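PDB 1FVP: Non-fluorescent flavoprotein from Photobacterium phosphoreum, which binds two flavin mononucleotides per subunit, each carrying an attached myristate, and may have the flavin-linked alkanal monooxygenase activity of its relatives, the bacterial luciferases. Local coordinates for residues N15-Q19 / L147-Y152; E144-Y148 / C200-Q205. All blocks are in the same frame, centred on the assembly; numbering follows the deposited sequence.

Contact 1: N15-Q19 / L147-Y152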
ATOM      1  N   ASN A  15      18.180   9.002   5.520  1.00 44.21           N
ATOM      2  CA  ASN A  15      19.311   9.497   4.758  1.00 45.48           C
ATOM      3  C   ASN A  15      19.917   8.370   3.916  1.00 46.12           C
ATOM      4  O   ASN A  15      20.922   7.741   4.259  1.00 45.96           O
ATOM      5  CB  ASN A  15      20.345  10.279   5.560  1.00 46.18           C
ATOM      6  CG  ASN A  15      21.051   9.433   6.603  1.00 46.82           C
ATOM      7  OD1 ASN A  15      20.486   9.214   7.684  1.00 47.62           O
ATOM      8  ND2 ASN A  15      22.244   8.943   6.273  1.00 47.17           N
ATOM      9  N   LYS A  16      19.233   8.177   2.796  1.00 47.15           N
ATOM     10  CA  LYS A  16      19.680   7.156   1.823  1.00 48.23           C
ATOM     11  C   LYS A  16      20.925   7.783   1.175  1.00 49.47           C
ATOM     12  O   LYS A  16      21.090   9.023   1.264  1.00 49.23           O
ATOM     13  CB  LYS A  16      18.641   6.852   0.769  1.00 47.50           C
ATOM     14  CG  LYS A  16      17.442   6.011   1.178  1.00 46.49           C
ATOM     15  CD  LYS A  16      17.629   4.521   1.016  1.00 44.93           C
ATOM     16  CE  LYS A  16      18.570   3.858   1.971  1.00 44.59           C
ATOM     17  NZ  LYS A  16      18.332   4.131   3.394  1.00 42.65           N
ATOM     18  N   GLY A  17      21.737   6.920   0.583  1.00 50.61           N
ATOM     19  CA  GLY A  17      22.962   7.407  -0.093  1.00 51.69           C
ATOM     20  C   GLY A  17      23.578   8.508   0.770  1.00 52.40           C
ATOM     21  O   GLY A  17      23.829   8.263   1.965  1.00 52.71           O
ATOM     22  N   GLN A  18      23.765   9.672   0.165  1.00 52.89           N
ATOM     23  CA  GLN A  18      24.364  10.783   0.945  1.00 53.34           C
ATOM     24  C   GLN A  18      23.323  11.817   1.343  1.00 53.07           C
ATOM     25  O   GLN A  18      23.365  12.324   2.474  1.00 52.82           O
ATOM     26  CB  GLN A  18      25.568  11.375   0.223  1.00 54.30           C
ATOM     27  CG  GLN A  18      26.643  10.363  -0.118  1.00 55.10           C
ATOM     28  CD  GLN A  18      27.375   9.743   1.042  1.00 55.40           C
ATOM     29  OE1 GLN A  18      27.828   8.592   0.962  1.00 56.00           O
ATOM     30  NE2 GLN A  18      27.511  10.491   2.133  1.00 54.97           N
ATOM     31  N   GLN A  19      22.434  12.106   0.429  1.00 53.03           N
ATOM     32  CA  GLN A  19      21.328  13.057   0.551  1.00 53.07           C
ATOM     33  C   GLN A  19      20.941  13.332   2.000  1.00 52.82           C
ATOM     34  O   GLN A  19      20.683  12.388   2.767  1.00 53.15           O
ATOM     35  CB  GLN A  19      20.094  12.569  -0.253  1.00 53.10           C
ATOM     36  CG  GLN A  19      20.151  11.085  -0.503  1.00 53.79           C
ATOM     37  CD  GLN A  19      19.266  10.424  -1.506  1.00 54.29           C
ATOM     38  OE1 GLN A  19      18.333  10.958  -2.108  1.00 54.60           O
ATOM     39  NE2 GLN A  19      19.568   9.129  -1.724  1.00 54.09           N
ATOM     40  N   LEU A 147      25.586   3.335  -3.352  1.00 33.41           N
ATOM     41  CA  LEU A 147      25.530   4.296  -2.253  1.00 34.23           C
ATOM     42  C   LEU A 147      24.129   4.282  -1.668  1.00 35.26           C
ATOM     43  O   LEU A 147      23.958   4.518  -0.457  1.00 35.92           O
ATOM     44  CB  LEU A 147      26.089   5.639  -2.707  1.00 34.24           C
ATOM     45  CG  LEU A 147      27.347   6.045  -1.925  1.00 34.67           C
ATOM     46  CD1 LEU A 147      28.579   5.480  -2.604  1.00 34.59           C
ATOM     47  CD2 LEU A 147      27.411   7.561  -1.829  1.00 34.48           C
ATOM     48  N   TYR A 148      23.153   3.985  -2.514  1.00 36.12           N
ATOM     49  CA  TYR A 148      21.747   3.918  -2.051  1.00 36.39           C
ATOM     50  C   TYR A 148      21.573   2.679  -1.164  1.00 36.81           C
ATOM     51  O   TYR A 148      20.816   2.686  -0.184  1.00 36.58           O
ATOM     52  CB  TYR A 148      20.785   3.909  -3.235  1.00 36.49           C
ATOM     53  CG  TYR A 148      19.391   4.354  -2.869  1.00 37.49           C
ATOM     54  CD1 TYR A 148      19.148   5.717  -2.667  1.00 38.10           C
ATOM     55  CD2 TYR A 148      18.330   3.464  -2.716  1.00 37.57           C
ATOM     56  CE1 TYR A 148      17.874   6.173  -2.335  1.00 38.75           C
ATOM     57  CE2 TYR A 148      17.050   3.908  -2.385  1.00 38.07           C
ATOM     58  CZ  TYR A 148      16.820   5.262  -2.191  1.00 38.53           C
ATOM     59  OH  TYR A 148      15.574   5.724  -1.862  1.00 38.17           O
ATOM     60  N   ILE A 149      22.296   1.627  -1.517  1.00 37.17           N
ATOM     61  CA  ILE A 149      22.357   0.337  -0.868  1.00 37.15           C
ATOM     62  C   ILE A 149      23.309   0.305   0.337  1.00 37.67           C
ATOM     63  O   ILE A 149      22.889  -0.000   1.456  1.00 37.52           O
ATOM     64  CB  ILE A 149      22.843  -0.826  -1.813  1.00 36.15           C
ATOM     65  CG1 ILE A 149      22.289  -0.702  -3.224  1.00 35.52           C
ATOM     66  CG2 ILE A 149      22.521  -2.178  -1.114  1.00 36.76           C
ATOM     67  CD1 ILE A 149      20.791  -1.018  -3.418  1.00 35.70           C
ATOM     68  N   GLU A 150      24.575   0.586   0.083  1.00 38.53           N
ATOM     69  CA  GLU A 150      25.592   0.585   1.136  1.00 39.94           C
ATOM     70  C   GLU A 150      25.087   1.242   2.413  1.00 40.61           C
ATOM     71  O   GLU A 150      25.585   0.905   3.508  1.00 40.86           O
ATOM     72  CB  GLU A 150      26.926   1.213   0.750  1.00 40.60           C
ATOM     73  CG  GLU A 150      28.126   0.277   0.725  1.00 41.06           C
ATOM     74  CD  GLU A 150      29.336   0.736  -0.026  1.00 41.41           C
ATOM     75  OE1 GLU A 150      29.365   0.824  -1.245  1.00 41.67           O
ATOM     76  OE2 GLU A 150      30.284   0.989   0.754  1.00 41.63           O
ATOM     77  N   ASN A 151      24.139   2.149   2.266  1.00 41.22           N
ATOM     78  CA  ASN A 151      23.544   2.827   3.433  1.00 42.07           C
ATOM     79  C   ASN A 151      22.463   1.885   3.994  1.00 42.91           C
ATOM     80  O   ASN A 151      22.434   1.630   5.205  1.00 42.78           O
ATOM     81  CB  ASN A 151      22.986   4.199   3.072  1.00 41.46           C
ATOM     82  CG  ASN A 151      24.106   5.215   2.989  1.00 41.02           C
ATOM     83  OD1 ASN A 151      24.292   5.810   1.931  1.00 40.83           O
ATOM     84  ND2 ASN A 151      24.827   5.345   4.099  1.00 41.02           N
ATOM     85  N   TYR A 152      21.640   1.437   3.057  1.00 43.74           N
ATOM     86  CA  TYR A 152      20.521   0.534   3.301  1.00 44.82           C
ATOM     87  C   TYR A 152      20.952  -0.687   4.104  1.00 45.50           C
ATOM     88  O   TYR A 152      20.133  -1.139   4.936  1.00 45.58           O
ATOM     89  CB  TYR A 152      19.764   0.167   1.990  1.00 45.65           C
ATOM     90  CG  TYR A 152      19.173  -1.223   2.063  1.00 46.40           C
ATOM     91  CD1 TYR A 152      19.944  -2.330   1.690  1.00 47.08           C
ATOM     92  CD2 TYR A 152      17.905  -1.448   2.590  1.00 46.90           C
ATOM     93  CE1 TYR A 152      19.452  -3.628   1.831  1.00 47.98           C
ATOM     94  CE2 TYR A 152      17.394  -2.739   2.724  1.00 47.41           C
ATOM     95  CZ  TYR A 152      18.167  -3.830   2.348  1.00 47.85           C
ATOM     96  OH  TYR A 152      17.668  -5.099   2.491  1.00 47.83           O
TER
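Lys16 lays the aliphatic part of its side chain over one face of the Tyr148 ring, and this pair forms the tight part of the contact. The two side chains cross at about a right angle, with Lys16 CD 3.6 Å from the centroid of the Tyr148 ring in a CH-pi contact. Bends at chi2 (-89°) and chi3 (71°) of Lys16 keep its methylenes low over the ring before the chain turns up toward the helix backbone. Lysine suits the place because its long methylene chain can cover an aromatic face while the charged end climbs away; NZ, 6.0 Å from the Tyr148 centroid, can add at most a weak cation-pi attraction. At the ring edge, in its plane, lies Gln19 NE2, 3.5 Å from Tyr148 CE1. Gly17 lies almost against the helix: its CA is 4.2 Å from Tyr148 CA and makes a CA-H...O contact with Leu147 O. Its positive phi (40°) suits a residue without a side chain. The solvent side is thinner. There the exposed Gln18, whose polar end suits a rim position, slants across Leu147 and buries 32 Å² against 85 Å² for Lys16. Val11, which lines a flavin pocket, touches both Lys16 and Tyr148. The loop after strand 6-11 thus packs on helix 138-155, which follows strand 126-134, an arrangement consistent with the beta/alpha-barrel fold of the luciferase family.

Contact 2: E144-Y148 / C200-Q205; sequences ELKLY and CFESMQ
Glu144 stretches from the helix to the backbone of the opposing loop, where Gln205 N donates a hydrogen bond to Glu144 OE2, 3.1 Å long with an angle of 151° at the hydrogen. The donor comes from the syn side of the carboxylate but lies 33° out of its plane. The Gln205 side chain runs obliquely past the same oxygen, its amide plane steeply inclined to the carboxylate; a long-chained acid suits this place because it can span the gap to a main-chain N-H. Glu144 OE1 also has a long, weak ion pair with Lys209. Deeper in, Ser203 is small enough to fit against the helix. Its CB lies 3.5 Å from Leu145 CD1 and 4.0 Å from Tyr148 CB. Leu145 brings its branch there by setting CG anti to the backbone N (chi1 177°). The segment 200-205 follows strand 195-199, which pairs in parallel with 126-134, the strand before helix 138-155; the contact thus joins adjacent beta/alpha units of the luciferase-type beta/alpha barrel. Backbone atoms Ser203 N and Glu202 C lie over a face of the Tyr148 ring. Glu202 and Tyr148 point the same way side by side, with Glu202 CB 3.4 Å from Tyr148 OH and the carboxylate nearly perpendicular to the ring. That carboxylate reaches beyond the contact, its OE1 hydrogen-bonded to Thr31. Cys200 SG approaches the ring obliquely, 5.2 Å from the Tyr148 centroid, and accepts a hydrogen bond from Glu202 N (3.5 Å).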
ATOM      1  N   GLU A 144      26.912   4.889  -8.109  1.00 28.99           N
ATOM      2  CA  GLU A 144      25.893   5.772  -7.523  1.00 27.83           C
ATOM      3  C   GLU A 144      24.847   4.927  -6.803  1.00 27.90           C
ATOM      4  O   GLU A 144      24.351   5.328  -5.736  1.00 28.27           O
ATOM      5  CB  GLU A 144      25.173   6.688  -8.501  1.00 26.46           C
ATOM      6  CG  GLU A 144      24.883   8.106  -8.070  1.00 26.00           C
ATOM      7  CD  GLU A 144      24.029   9.039  -8.853  1.00 25.26           C
ATOM      8  OE1 GLU A 144      23.856   9.051 -10.057  1.00 25.42           O
ATOM      9  OE2 GLU A 144      23.457   9.909  -8.150  1.00 23.84           O
ATOM     10  N   LEU A 145      24.540   3.776  -7.369  1.00 27.74           N
ATOM     11  CA  LEU A 145      23.543   2.855  -6.787  1.00 27.82           C
ATOM     12  C   LEU A 145      24.167   2.110  -5.611  1.00 29.18           C
ATOM     13  O   LEU A 145      23.430   1.649  -4.724  1.00 29.04           O
ATOM     14  CB  LEU A 145      22.935   2.012  -7.888  1.00 25.27           C
ATOM     15  CG  LEU A 145      21.931   0.927  -7.607  1.00 23.57           C
ATOM     16  CD1 LEU A 145      20.514   1.464  -7.561  1.00 23.15           C
ATOM     17  CD2 LEU A 145      22.016  -0.113  -8.724  1.00 22.56           C
ATOM     18  N   LYS A 146      25.492   2.041  -5.604  1.00 30.79           N
ATOM     19  CA  LYS A 146      26.254   1.370  -4.541  1.00 32.11           C
ATOM     20  C   LYS A 146      26.355   2.265  -3.306  1.00 32.73           C
ATOM     21  O   LYS A 146      27.101   1.981  -2.351  1.00 32.94           O
ATOM     22  CB  LYS A 146      27.639   0.896  -4.949  1.00 32.97           C
ATOM     23  CG  LYS A 146      28.307  -0.046  -3.948  1.00 33.85           C
ATOM     24  CD  LYS A 146      29.693  -0.488  -4.372  1.00 35.72           C
ATOM     25  CE  LYS A 146      29.674  -1.380  -5.599  1.00 36.61           C
ATOM     26  NZ  LYS A 146      31.001  -1.987  -5.879  1.00 37.14           N
ATOM     27  N   LEU A 147      25.586   3.335  -3.352  1.00 33.41           N
ATOM     28  CA  LEU A 147      25.530   4.296  -2.253  1.00 34.23           C
ATOM     29  C   LEU A 147      24.129   4.282  -1.668  1.00 35.26           C
ATOM     30  O   LEU A 147      23.958   4.518  -0.457  1.00 35.92           O
ATOM     31  CB  LEU A 147      26.089   5.639  -2.707  1.00 34.24           C
ATOM     32  CG  LEU A 147      27.347   6.045  -1.925  1.00 34.67           C
ATOM     33  CD1 LEU A 147      28.579   5.480  -2.604  1.00 34.59           C
ATOM     34  CD2 LEU A 147      27.411   7.561  -1.829  1.00 34.48           C
ATOM     35  N   TYR A 148      23.153   3.985  -2.514  1.00 36.12           N
ATOM     36  CA  TYR A 148      21.747   3.918  -2.051  1.00 36.39           C
ATOM     37  C   TYR A 148      21.573   2.679  -1.164  1.00 36.81           C
ATOM     38  O   TYR A 148      20.816   2.686  -0.184  1.00 36.58           O
ATOM     39  CB  TYR A 148      20.785   3.909  -3.235  1.00 36.49           C
ATOM     40  CG  TYR A 148      19.391   4.354  -2.869  1.00 37.49           C
ATOM     41  CD1 TYR A 148      19.148   5.717  -2.667  1.00 38.10           C
ATOM     42  CD2 TYR A 148      18.330   3.464  -2.716  1.00 37.57           C
ATOM     43  CE1 TYR A 148      17.874   6.173  -2.335  1.00 38.75           C
ATOM     44  CE2 TYR A 148      17.050   3.908  -2.385  1.00 38.07           C
ATOM     45  CZ  TYR A 148      16.820   5.262  -2.191  1.00 38.53           C
ATOM     46  OH  TYR A 148      15.574   5.724  -1.862  1.00 38.17           O
ATOM     47  N   CYS A 200      12.299   1.573  -8.639  1.00 18.60           N
ATOM     48  CA  CYS A 200      12.774   2.721  -7.862  1.00 18.79           C
ATOM     49  C   CYS A 200      13.783   3.553  -8.636  1.00 18.78           C
ATOM     50  O   CYS A 200      14.871   2.987  -8.873  1.00 20.03           O
ATOM     51  CB  CYS A 200      13.506   2.228  -6.598  1.00 19.01           C
ATOM     52  SG  CYS A 200      14.007   3.572  -5.479  1.00 20.70           S
ATOM     53  N   PHE A 201      13.506   4.791  -8.972  1.00 18.42           N
ATOM     54  CA  PHE A 201      14.507   5.601  -9.706  1.00 17.37           C
ATOM     55  C   PHE A 201      15.134   6.576  -8.706  1.00 17.17           C
ATOM     56  O   PHE A 201      15.468   7.700  -9.114  1.00 17.28           O
ATOM     57  CB  PHE A 201      13.901   6.387 -10.833  1.00 17.62           C
ATOM     58  CG  PHE A 201      13.139   5.808 -11.961  1.00 17.80           C
ATOM     59  CD1 PHE A 201      13.804   5.162 -12.998  1.00 18.16           C
ATOM     60  CD2 PHE A 201      11.753   5.949 -12.042  1.00 17.79           C
ATOM     61  CE1 PHE A 201      13.125   4.612 -14.072  1.00 18.46           C
ATOM     62  CE2 PHE A 201      11.032   5.419 -13.105  1.00 17.75           C
ATOM     63  CZ  PHE A 201      11.736   4.749 -14.118  1.00 18.52           C
ATOM     64  N   GLU A 202      15.261   6.193  -7.462  1.00 17.18           N
ATOM     65  CA  GLU A 202      15.775   7.088  -6.429  1.00 16.95           C
ATOM     66  C   GLU A 202      17.254   7.002  -6.162  1.00 17.25           C
ATOM     67  O   GLU A 202      17.678   7.619  -5.154  1.00 17.99           O
ATOM     68  CB  GLU A 202      15.125   6.876  -5.062  1.00 17.33           C
ATOM     69  CG  GLU A 202      13.680   7.134  -4.739  1.00 16.76           C
ATOM     70  CD  GLU A 202      13.070   8.333  -5.400  1.00 16.74           C
ATOM     71  OE1 GLU A 202      12.602   8.349  -6.525  1.00 16.70           O
ATOM     72  OE2 GLU A 202      13.092   9.317  -4.637  1.00 17.13           O
ATOM     73  N   SER A 203      18.003   6.273  -6.946  1.00 17.31           N
ATOM     74  CA  SER A 203      19.462   6.234  -6.612  1.00 17.31           C
ATOM     75  C   SER A 203      20.019   7.464  -7.310  1.00 17.86           C
ATOM     76  O   SER A 203      21.019   8.035  -6.882  1.00 19.04           O
ATOM     77  CB  SER A 203      20.066   4.930  -7.022  1.00 17.87           C
ATOM     78  OG  SER A 203      19.230   4.234  -7.950  1.00 19.26           O
ATOM     79  N   MET A 204      19.314   7.853  -8.344  1.00 18.01           N
ATOM     80  CA  MET A 204      19.517   8.942  -9.277  1.00 17.92           C
ATOM     81  C   MET A 204      19.355  10.338  -8.681  1.00 18.09           C
ATOM     82  O   MET A 204      18.233  10.858  -8.591  1.00 17.57           O
ATOM     83  CB  MET A 204      18.548   8.878 -10.470  1.00 18.01           C
ATOM     84  CG  MET A 204      18.768   7.656 -11.323  1.00 17.92           C
ATOM     85  SD  MET A 204      18.164   8.115 -12.973  1.00 18.60           S
ATOM     86  CE  MET A 204      16.512   7.431 -12.966  1.00 18.16           C
ATOM     87  N   GLN A 205      20.510  10.889  -8.382  1.00 18.79           N
ATOM     88  CA  GLN A 205      20.634  12.214  -7.790  1.00 19.27           C
ATOM     89  C   GLN A 205      20.291  13.336  -8.759  1.00 18.22           C
ATOM     90  O   GLN A 205      19.565  14.259  -8.354  1.00 18.17           O
ATOM     91  CB  GLN A 205      22.015  12.476  -7.178  1.00 21.89           C
ATOM     92  CG  GLN A 205      22.310  11.765  -5.867  1.00 24.55           C
ATOM     93  CD  GLN A 205      23.731  12.014  -5.399  1.00 26.18           C
ATOM     94  OE1 GLN A 205      24.260  13.130  -5.469  1.00 27.18           O
ATOM     95  NE2 GLN A 205      24.388  10.959  -4.914  1.00 27.14           N
TER

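Both contacts press a loop against helix 138-155, their centres about 8 Å apart, and Tyr148 belongs to both. Its ring is sandwiched: the lysine methylenes of contact 1 lie on one face and the loop backbone of contact 2 on the opposite one, while the ring of His131 also meets it. Its side chain lies about 6 Å from a bound myristylated flavin mononucleotide. Contact 2 is the more buried, closer to the chain centre, and has a clear hydrogen bond across it. Contact 1 is partly buried and depends more on CH-pi and backbone packing. The loops themselves follow strands 6-11 and 195-199, which are parallel neighbours in the sheet.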